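Local coordinates for protein fuculose-1-phosphate aldolase (Glaciozyma antarctica, PDB 4XXF) that belongs to the class II aldolase and adducin family, carries a zinc site and assembles from four copies of the chain, at residues F57-F62 with R92-A97; D139-Y144 with A225-E230. All blocks are in the same frame, centred on the assembly; numbering follows the deposited sequence. Where two conformers were deposited one is given.

In the fold
The two contacts lie on opposite sides of the chain's centre, with their centres 33 Å apart and their nearest atoms about 20 Å apart, so they do not touch. Both stand near zinc. Each chain's His-117, His-119 and His-181 form a zinc site. In interaction 1 the side chain of Asn-95 is about 7 Å from a bound zinc ion, and in interaction 2 the side chain of Thr-227 is about 9 Å from one, probably that of the third subunit, since Asp-139 hydrogen-bonds His-119 of that subunit as a second-shell link to its metal site. Residues 57-62 with 92-97 instead face the second subunit.

Interaction 1: residues F57-F62 with R92-A97; sequences FWVNPF and RIVNLA
Ile-93 meets Phe-62 through the backbone: its carbonyl oxygen takes the amide N-H of Phe-62 in a nearly straight hydrogen bond (Phe-62 N to Ile-93 O, 2.9 Å, 173° at the hydrogen). The same oxygen receives a longer C-H approach from Pro-61 CA at 3.5 Å. Val-94 turns its CB bond away from 57-62, yet its CG2 methyl still meets Val-59 CG1 at 4.0 Å, the two side chains crossing at about a right angle. Asn-95 covers one face of the Phe-62 ring in a CH-pi contact, its CB sitting 3.5 Å from the ring centroid and nearly over the centre. The phenyl group reaches this position with CG anti to the backbone N (chi1 -159°), and the Asn-95 amide stacks with it, the planes 22° apart. Phe-239 of the second subunit meets the same ring edge-to-face. A water joins the backbones, donating to Asn-60 O and accepting from Asn-95 N at 3.1 Å. Asn-95 is the N-cap of helix 96-108, its OD1 making a weak bond to Gly-98 N. The contact ties the end of strand 56-59 to the start of that helix, and Val-59 and Val-94 both pack on Ile-75 of strand 75-78.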
ATOM      1  N   PHE A  57     -11.125  13.314  31.092  1.00 15.73           N
ATOM      2  CA  PHE A  57     -10.987  12.647  29.799  1.00 14.46           C
ATOM      3  C   PHE A  57      -9.814  11.692  29.790  1.00 14.14           C
ATOM      4  O   PHE A  57      -8.745  12.003  30.325  1.00 17.13           O
ATOM      5  CB  PHE A  57     -10.822  13.693  28.698  1.00 18.85           C
ATOM      6  CG  PHE A  57     -11.903  14.718  28.711  1.00 17.85           C
ATOM      7  CD1 PHE A  57     -11.789  15.868  29.481  1.00 20.31           C
ATOM      8  CD2 PHE A  57     -13.067  14.500  27.997  1.00 19.40           C
ATOM      9  CE1 PHE A  57     -12.815  16.791  29.521  1.00 21.64           C
ATOM     10  CE2 PHE A  57     -14.093  15.417  28.034  1.00 20.30           C
ATOM     11  CZ  PHE A  57     -13.976  16.564  28.799  1.00 19.67           C
ATOM     12  N   TRP A  58     -10.008  10.535  29.168  1.00 13.59           N
ATOM     13  CA  TRP A  58      -8.919   9.603  28.894  1.00 12.92           C
ATOM     14  C   TRP A  58      -8.344   9.910  27.518  1.00 13.41           C
ATOM     15  O   TRP A  58      -9.086  10.220  26.583  1.00 14.22           O
ATOM     16  CB  TRP A  58      -9.411   8.152  28.979  1.00 15.51           C
ATOM     17  CG  TRP A  58      -9.832   7.803  30.369  1.00 13.32           C
ATOM     18  CD1 TRP A  58     -11.093   7.877  30.887  1.00 15.94           C
ATOM     19  CD2 TRP A  58      -8.981   7.370  31.437  1.00 14.75           C
ATOM     20  NE1 TRP A  58     -11.084   7.504  32.215  1.00 16.54           N
ATOM     21  CE2 TRP A  58      -9.800   7.188  32.575  1.00 16.63           C
ATOM     22  CE3 TRP A  58      -7.606   7.116  31.543  1.00 15.84           C
ATOM     23  CZ2 TRP A  58      -9.287   6.770  33.807  1.00 18.94           C
ATOM     24  CZ3 TRP A  58      -7.099   6.699  32.774  1.00 17.12           C
ATOM     25  CH2 TRP A  58      -7.940   6.528  33.884  1.00 16.66           C
ATOM     26  N   VAL A  59      -7.021   9.846  27.405  1.00 12.14           N
ATOM     27  CA  VAL A  59      -6.350  10.233  26.172  1.00 12.25           C
ATOM     28  C   VAL A  59      -5.047   9.459  26.053  1.00 12.52           C
ATOM     29  O   VAL A  59      -4.491   8.988  27.049  1.00 12.55           O
ATOM     30  CB  VAL A  59      -6.099  11.775  26.138  1.00 13.42           C
ATOM     31  CG1 VAL A  59      -5.165  12.187  27.246  1.00 15.23           C
ATOM     32  CG2 VAL A  59      -5.564  12.252  24.786  1.00 17.04           C
ATOM     33  N   ASN A  60      -4.567   9.309  24.825  1.00 11.73           N
ATOM     34  CA  ASN A  60      -3.236   8.760  24.595  1.00 13.17           C
ATOM     35  C   ASN A  60      -2.145   9.684  25.125  1.00 13.27           C
ATOM     36  O   ASN A  60      -2.272  10.906  25.043  1.00 14.43           O
ATOM     37  CB  ASN A  60      -3.034   8.505  23.103  1.00 12.34           C
ATOM     38  CG  ASN A  60      -3.291   9.736  22.259  1.00 14.08           C
ATOM     39  OD1 ASN A  60      -4.408  10.261  22.203  1.00 14.48           O
ATOM     40  ND2 ASN A  60      -2.250  10.201  21.575  1.00 13.41           N
ATOM     41  N   PRO A  61      -1.084   9.103  25.714  1.00 12.00           N
ATOM     42  CA  PRO A  61       0.013   9.912  26.250  1.00 13.14           C
ATOM     43  C   PRO A  61       0.945  10.377  25.135  1.00 12.10           C
ATOM     44  O   PRO A  61       1.176   9.642  24.174  1.00 13.28           O
ATOM     45  CB  PRO A  61       0.719   8.954  27.208  1.00 12.99           C
ATOM     46  CG  PRO A  61       0.491   7.599  26.588  1.00 13.68           C
ATOM     47  CD  PRO A  61      -0.907   7.666  26.008  1.00 12.53           C
ATOM     48  N   PHE A  62       1.463  11.585  25.262  1.00 12.45           N
ATOM     49  CA  PHE A  62       2.238  12.221  24.203  1.00 12.53           C
ATOM     50  C   PHE A  62       3.485  11.422  23.840  1.00 13.16           C
ATOM     51  O   PHE A  62       4.294  11.097  24.699  1.00 13.80           O
ATOM     52  CB  PHE A  62       2.614  13.638  24.662  1.00 13.13           C
ATOM     53  CG  PHE A  62       2.975  14.604  23.552  1.00 15.62           C
ATOM     54  CD1 PHE A  62       2.630  14.382  22.225  1.00 15.59           C
ATOM     55  CD2 PHE A  62       3.656  15.772  23.870  1.00 17.21           C
ATOM     56  CE1 PHE A  62       2.970  15.308  21.242  1.00 16.57           C
ATOM     57  CE2 PHE A  62       3.992  16.691  22.897  1.00 22.37           C
ATOM     58  CZ  PHE A  62       3.653  16.454  21.580  1.00 20.46           C
ATOM     59  N   ARG A  92       3.635  10.427  31.718  1.00 19.61           N
ATOM     60  CA  ARG A  92       2.369  10.976  32.177  1.00 17.82           C
ATOM     61  C   ARG A  92       2.281  12.409  31.682  1.00 17.43           C
ATOM     62  O   ARG A  92       2.293  13.368  32.457  1.00 20.98           O
ATOM     63  CB  ARG A  92       2.260  10.865  33.696  1.00 21.04           C
ATOM     64  CG  ARG A  92       2.046   9.420  34.108  1.00 20.58           C
ATOM     65  CD  ARG A  92       2.204   9.163  35.587  1.00 22.07           C
ATOM     66  NE  ARG A  92       1.886   7.764  35.849  1.00 24.99           N
ATOM     67  CZ  ARG A  92       2.465   7.012  36.773  1.00 27.61           C
ATOM     68  NH1 ARG A  92       3.404   7.521  37.560  1.00 32.15           N
ATOM     69  NH2 ARG A  92       2.096   5.745  36.914  1.00 32.64           N
ATOM     70  N   ILE A  93       2.198  12.516  30.358  1.00 18.04           N
ATOM     71  CA  ILE A  93       2.228  13.799  29.672  0.54 17.48           C
ATOM     72  C   ILE A  93       1.215  13.833  28.545  1.00 16.73           C
ATOM     73  O   ILE A  93       0.990  12.839  27.857  1.00 15.92           O
ATOM     74  CB  ILE A  93       3.631  14.117  29.097  0.54 18.52           C
ATOM     75  CG1 ILE A  93       4.141  12.958  28.235  0.54 18.53           C
ATOM     76  CG2 ILE A  93       4.610  14.428  30.212  0.54 21.98           C
ATOM     77  CD1 ILE A  93       5.383  13.306  27.431  0.54 22.87           C
ATOM     78  N   VAL A  94       0.588  14.989  28.369  1.00 19.44           N
ATOM     79  CA  VAL A  94      -0.390  15.189  27.314  1.00 18.96           C
ATOM     80  C   VAL A  94       0.128  16.256  26.353  1.00 21.26           C
ATOM     81  O   VAL A  94       0.820  17.187  26.760  1.00 22.64           O
ATOM     82  CB  VAL A  94      -1.781  15.594  27.891  1.00 18.30           C
ATOM     83  CG1 VAL A  94      -1.747  17.002  28.500  1.00 21.78           C
ATOM     84  CG2 VAL A  94      -2.867  15.492  26.829  1.00 21.78           C
ATOM     85  N   ASN A  95      -0.168  16.093  25.068  1.00 19.31           N
ATOM     86  CA  ASN A  95       0.039  17.164  24.105  1.00 23.02           C
ATOM     87  C   ASN A  95      -1.029  18.234  24.373  1.00 19.14           C
ATOM     88  O   ASN A  95      -2.196  18.041  24.040  1.00 19.42           O
ATOM     89  CB  ASN A  95      -0.029  16.595  22.684  1.00 27.02           C
ATOM     90  CG  ASN A  95      -0.176  17.660  21.603  1.00 30.36           C
ATOM     91  OD1 ASN A  95       0.025  18.852  21.831  1.00 37.73           O
ATOM     92  ND2 ASN A  95      -0.522  17.214  20.401  1.00 37.00           N
ATOM     93  N   LEU A  96      -0.640  19.347  24.993  1.00 22.32           N
ATOM     94  CA  LEU A  96      -1.631  20.281  25.538  1.00 27.00           C
ATOM     95  C   LEU A  96      -2.440  20.993  24.461  1.00 26.55           C
ATOM     96  O   LEU A  96      -3.668  21.014  24.525  1.00 23.65           O
ATOM     97  CB  LEU A  96      -0.966  21.323  26.450  1.00 25.80           C
ATOM     98  CG  LEU A  96      -1.944  22.259  27.177  1.00 30.22           C
ATOM     99  CD1 LEU A  96      -2.856  21.480  28.122  1.00 29.66           C
ATOM    100  CD2 LEU A  96      -1.216  23.366  27.934  1.00 33.04           C
ATOM    101  N   ALA A  97      -1.760  21.578  23.481  1.00 29.79           N
ATOM    102  CA  ALA A  97      -2.442  22.354  22.451  1.00 31.39           C
ATOM    103  C   ALA A  97      -3.481  21.492  21.750  1.00 28.81           C
ATOM    104  O   ALA A  97      -4.632  21.900  21.572  1.00 26.09           O
ATOM    105  CB  ALA A  97      -1.443  22.912  21.448  1.00 35.25           C
TER
HETATM  106  O   HOH W   1      -1.266  13.357  24.172  1.00 21.83           O

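Interaction 2: residues D139-Y144 with A225-E230; sequences DSCAFY and AFTFKE
Cys-141 and Phe-228 bring a short 3-10 segment, residues 139-143, against helix 221-231 in this class II aldolase-type chain. No hydrogen bond crosses between the two segments, and the close fit comes from a ring edge set against backbone carbonyl oxygens, and from carbon-carbon contacts. The tight part is at these carbonyls. The Phe-228 ring turns its edge to them, with CD1 3.2 Å from Cys-141 O, which is in the ring plane, and CE1 3.4 Å from Ala-142 O. These oxygens have polar partners too: Cys-141 O accepts the amide of Tyr-144, just past the 3-10 segment, and Ala-142 O accepts Lys-174 NZ. Beside the ring, Cys-141 CB lies 3.6 Å from Thr-227 CG2. That methyl is anti to the backbone N, which leaves OG1 (chi1 -56°) to hydrogen-bond Gln-223 O one helical turn earlier.

The looser side is at Tyr-144 and Ala-225, both partly exposed and both touching a crystal neighbour. Here the tyrosine ring lies alongside the helix; the backbone N of Ala-225 is over one face but displaced toward the rim. Tyr-144 CD2 is 4.2 Å from Phe-228 CB, and at the ring's far end OH hydrogen-bonds Glu-221, while CE2 stands 3.8 Å from Ala-225 CB.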
ATOM      1  N   ASP A 139     -21.112   6.117   0.110  1.00 15.19           N
ATOM      2  CA  ASP A 139     -20.436   6.227   1.405  1.00 14.76           C
ATOM      3  C   ASP A 139     -20.303   7.678   1.874  1.00 14.10           C
ATOM      4  O   ASP A 139     -20.471   7.981   3.066  1.00 16.02           O
ATOM      5  CB  ASP A 139     -19.047   5.578   1.326  1.00 15.18           C
ATOM      6  CG  ASP A 139     -19.105   4.065   1.075  1.00 19.51           C
ATOM      7  OD1 ASP A 139     -20.000   3.376   1.610  1.00 23.42           O
ATOM      8  OD2 ASP A 139     -18.241   3.547   0.341  1.00 20.53           O
ATOM      9  N   SER A 140     -19.988   8.581   0.945  1.00 13.82           N
ATOM     10  CA  SER A 140     -19.842   9.997   1.287  1.00 13.38           C
ATOM     11  C   SER A 140     -21.131  10.624   1.807  1.00 13.58           C
ATOM     12  O   SER A 140     -21.092  11.667   2.453  1.00 13.38           O
ATOM     13  CB  SER A 140     -19.342  10.795   0.081  1.00 13.97           C
ATOM     14  OG  SER A 140     -20.364  11.016  -0.866  1.00 14.38           O
ATOM     15  N   CYS A 141     -22.271  10.001   1.530  1.00 14.09           N
ATOM     16  CA  CYS A 141     -23.537  10.566   1.973  1.00 14.38           C
ATOM     17  C   CYS A 141     -23.677  10.538   3.490  1.00 15.54           C
ATOM     18  O   CYS A 141     -24.559  11.201   4.026  1.00 15.26           O
ATOM     19  CB  CYS A 141     -24.703   9.832   1.329  1.00 15.02           C
ATOM     20  SG  CYS A 141     -24.847  10.116  -0.454  1.00 15.72           S
ATOM     21  N   ALA A 142     -22.813   9.797   4.186  1.00 14.20           N
ATOM     22  CA  ALA A 142     -22.775   9.875   5.642  1.00 15.42           C
ATOM     23  C   ALA A 142     -22.434  11.296   6.105  1.00 15.27           C
ATOM     24  O   ALA A 142     -22.709  11.667   7.254  1.00 15.79           O
ATOM     25  CB  ALA A 142     -21.764   8.876   6.199  1.00 14.45           C
ATOM     26  N   PHE A 143     -21.845  12.086   5.205  1.00 13.95           N
ATOM     27  CA  PHE A 143     -21.398  13.447   5.510  1.00 14.19           C
ATOM     28  C   PHE A 143     -22.233  14.529   4.853  1.00 14.81           C
ATOM     29  O   PHE A 143     -21.922  15.720   4.984  1.00 15.11           O
ATOM     30  CB  PHE A 143     -19.940  13.620   5.089  1.00 13.64           C
ATOM     31  CG  PHE A 143     -19.018  12.668   5.781  1.00 12.92           C
ATOM     32  CD1 PHE A 143     -18.669  12.864   7.104  1.00 12.85           C
ATOM     33  CD2 PHE A 143     -18.548  11.543   5.128  1.00 14.76           C
ATOM     34  CE1 PHE A 143     -17.846  11.963   7.751  1.00 13.71           C
ATOM     35  CE2 PHE A 143     -17.722  10.640   5.771  1.00 14.25           C
ATOM     36  CZ  PHE A 143     -17.378  10.841   7.085  1.00 13.83           C
ATOM     37  N   TYR A 144     -23.292  14.135   4.156  1.00 14.40           N
ATOM     38  CA  TYR A 144     -24.159  15.101   3.487  1.00 14.46           C
ATOM     39  C   TYR A 144     -24.726  16.113   4.471  1.00 15.87           C
ATOM     40  O   TYR A 144     -25.405  15.749   5.421  1.00 17.40           O
ATOM     41  CB  TYR A 144     -25.285  14.374   2.757  1.00 17.31           C
ATOM     42  CG  TYR A 144     -26.343  15.294   2.218  1.00 17.59           C
ATOM     43  CD1 TYR A 144     -26.085  16.106   1.123  1.00 17.96           C
ATOM     44  CD2 TYR A 144     -27.583  15.367   2.815  1.00 17.99           C
ATOM     45  CE1 TYR A 144     -27.044  16.959   0.630  1.00 23.12           C
ATOM     46  CE2 TYR A 144     -28.549  16.211   2.328  1.00 18.12           C
ATOM     47  CZ  TYR A 144     -28.268  17.002   1.241  1.00 20.12           C
ATOM     48  OH  TYR A 144     -29.245  17.848   0.766  1.00 24.33           O
ATOM     49  N   ALA A 225     -29.700  12.987   0.544  1.00 15.07           N
ATOM     50  CA  ALA A 225     -30.481  13.116   1.773  1.00 15.82           C
ATOM     51  C   ALA A 225     -31.065  11.772   2.188  1.00 17.47           C
ATOM     52  O   ALA A 225     -31.074  11.422   3.361  1.00 17.08           O
ATOM     53  CB  ALA A 225     -31.598  14.150   1.586  1.00 16.63           C
ATOM     54  N   PHE A 226     -31.558  11.022   1.213  1.00 15.57           N
ATOM     55  CA  PHE A 226     -32.125   9.708   1.484  1.00 17.52           C
ATOM     56  C   PHE A 226     -31.080   8.783   2.104  1.00 17.63           C
ATOM     57  O   PHE A 226     -31.333   8.109   3.107  1.00 19.42           O
ATOM     58  CB  PHE A 226     -32.681   9.101   0.193  1.00 19.96           C
ATOM     59  CG  PHE A 226     -33.229   7.716   0.368  1.00 22.15           C
ATOM     60  CD1 PHE A 226     -34.534   7.525   0.777  1.00 25.38           C
ATOM     61  CD2 PHE A 226     -32.436   6.604   0.128  1.00 24.52           C
ATOM     62  CE1 PHE A 226     -35.047   6.252   0.941  1.00 33.27           C
ATOM     63  CE2 PHE A 226     -32.942   5.326   0.291  1.00 25.99           C
ATOM     64  CZ  PHE A 226     -34.246   5.151   0.696  1.00 32.31           C
ATOM     65  N   THR A 227     -29.893   8.773   1.509  1.00 15.75           N
ATOM     66  CA  THR A 227     -28.830   7.891   1.966  1.00 17.61           C
ATOM     67  C   THR A 227     -28.287   8.337   3.334  1.00 17.45           C
ATOM     68  O   THR A 227     -27.935   7.495   4.167  1.00 18.38           O
ATOM     69  CB  THR A 227     -27.710   7.819   0.908  1.00 15.90           C
ATOM     70  OG1 THR A 227     -28.273   7.407  -0.344  1.00 19.39           O
ATOM     71  CG2 THR A 227     -26.652   6.805   1.308  1.00 17.29           C
ATOM     72  N   PHE A 228     -28.249   9.643   3.584  1.00 14.68           N
ATOM     73  CA  PHE A 228     -27.820  10.148   4.884  1.00 16.23           C
ATOM     74  C   PHE A 228     -28.698   9.608   6.017  1.00 18.87           C
ATOM     75  O   PHE A 228     -28.200   9.335   7.116  1.00 18.98           O
ATOM     76  CB  PHE A 228     -27.828  11.679   4.905  1.00 16.30           C
ATOM     77  CG  PHE A 228     -27.445  12.269   6.239  1.00 15.66           C
ATOM     78  CD1 PHE A 228     -26.117  12.525   6.547  1.00 17.83           C
ATOM     79  CD2 PHE A 228     -28.410  12.556   7.195  1.00 22.68           C
ATOM     80  CE1 PHE A 228     -25.763  13.064   7.775  1.00 18.49           C
ATOM     81  CE2 PHE A 228     -28.060  13.096   8.429  1.00 24.05           C
ATOM     82  CZ  PHE A 228     -26.730  13.346   8.717  1.00 21.09           C
ATOM     83  N   LYS A 229     -30.000   9.479   5.767  1.00 18.57           N
ATOM     84  CA  LYS A 229     -30.896   8.943   6.790  1.00 19.77           C
ATOM     85  C   LYS A 229     -30.463   7.539   7.206  1.00 23.82           C
ATOM     86  O   LYS A 229     -30.635   7.139   8.358  1.00 25.64           O
ATOM     87  CB  LYS A 229     -32.344   8.916   6.291  1.00 27.15           C
ATOM     88  CG  LYS A 229     -33.351   8.598   7.382  1.00 31.15           C
ATOM     89  CD  LYS A 229     -34.781   8.650   6.861  1.00 34.53           C
ATOM     90  CE  LYS A 229     -35.788   8.435   7.985  1.00 38.66           C
ATOM     91  NZ  LYS A 229     -37.198   8.424   7.494  1.00 47.47           N
ATOM     92  N   GLU A 230     -29.876   6.803   6.268  1.00 21.54           N
ATOM     93  CA  GLU A 230     -29.468   5.422   6.514  1.00 21.01           C
ATOM     94  C   GLU A 230     -28.050   5.286   7.078  1.00 20.46           C
ATOM     95  O   GLU A 230     -27.782   4.383   7.867  1.00 25.53           O
ATOM     96  CB  GLU A 230     -29.581   4.611   5.215  1.00 26.80           C
ATOM     97  CG  GLU A 230     -30.832   4.921   4.372  1.00 35.30           C
ATOM     98  CD  GLU A 230     -32.139   4.408   4.977  1.00 47.20           C
ATOM     99  OE1 GLU A 230     -32.408   4.654   6.174  1.00 51.51           O
ATOM    100  OE2 GLU A 230     -32.914   3.762   4.240  1.00 52.88           O
TER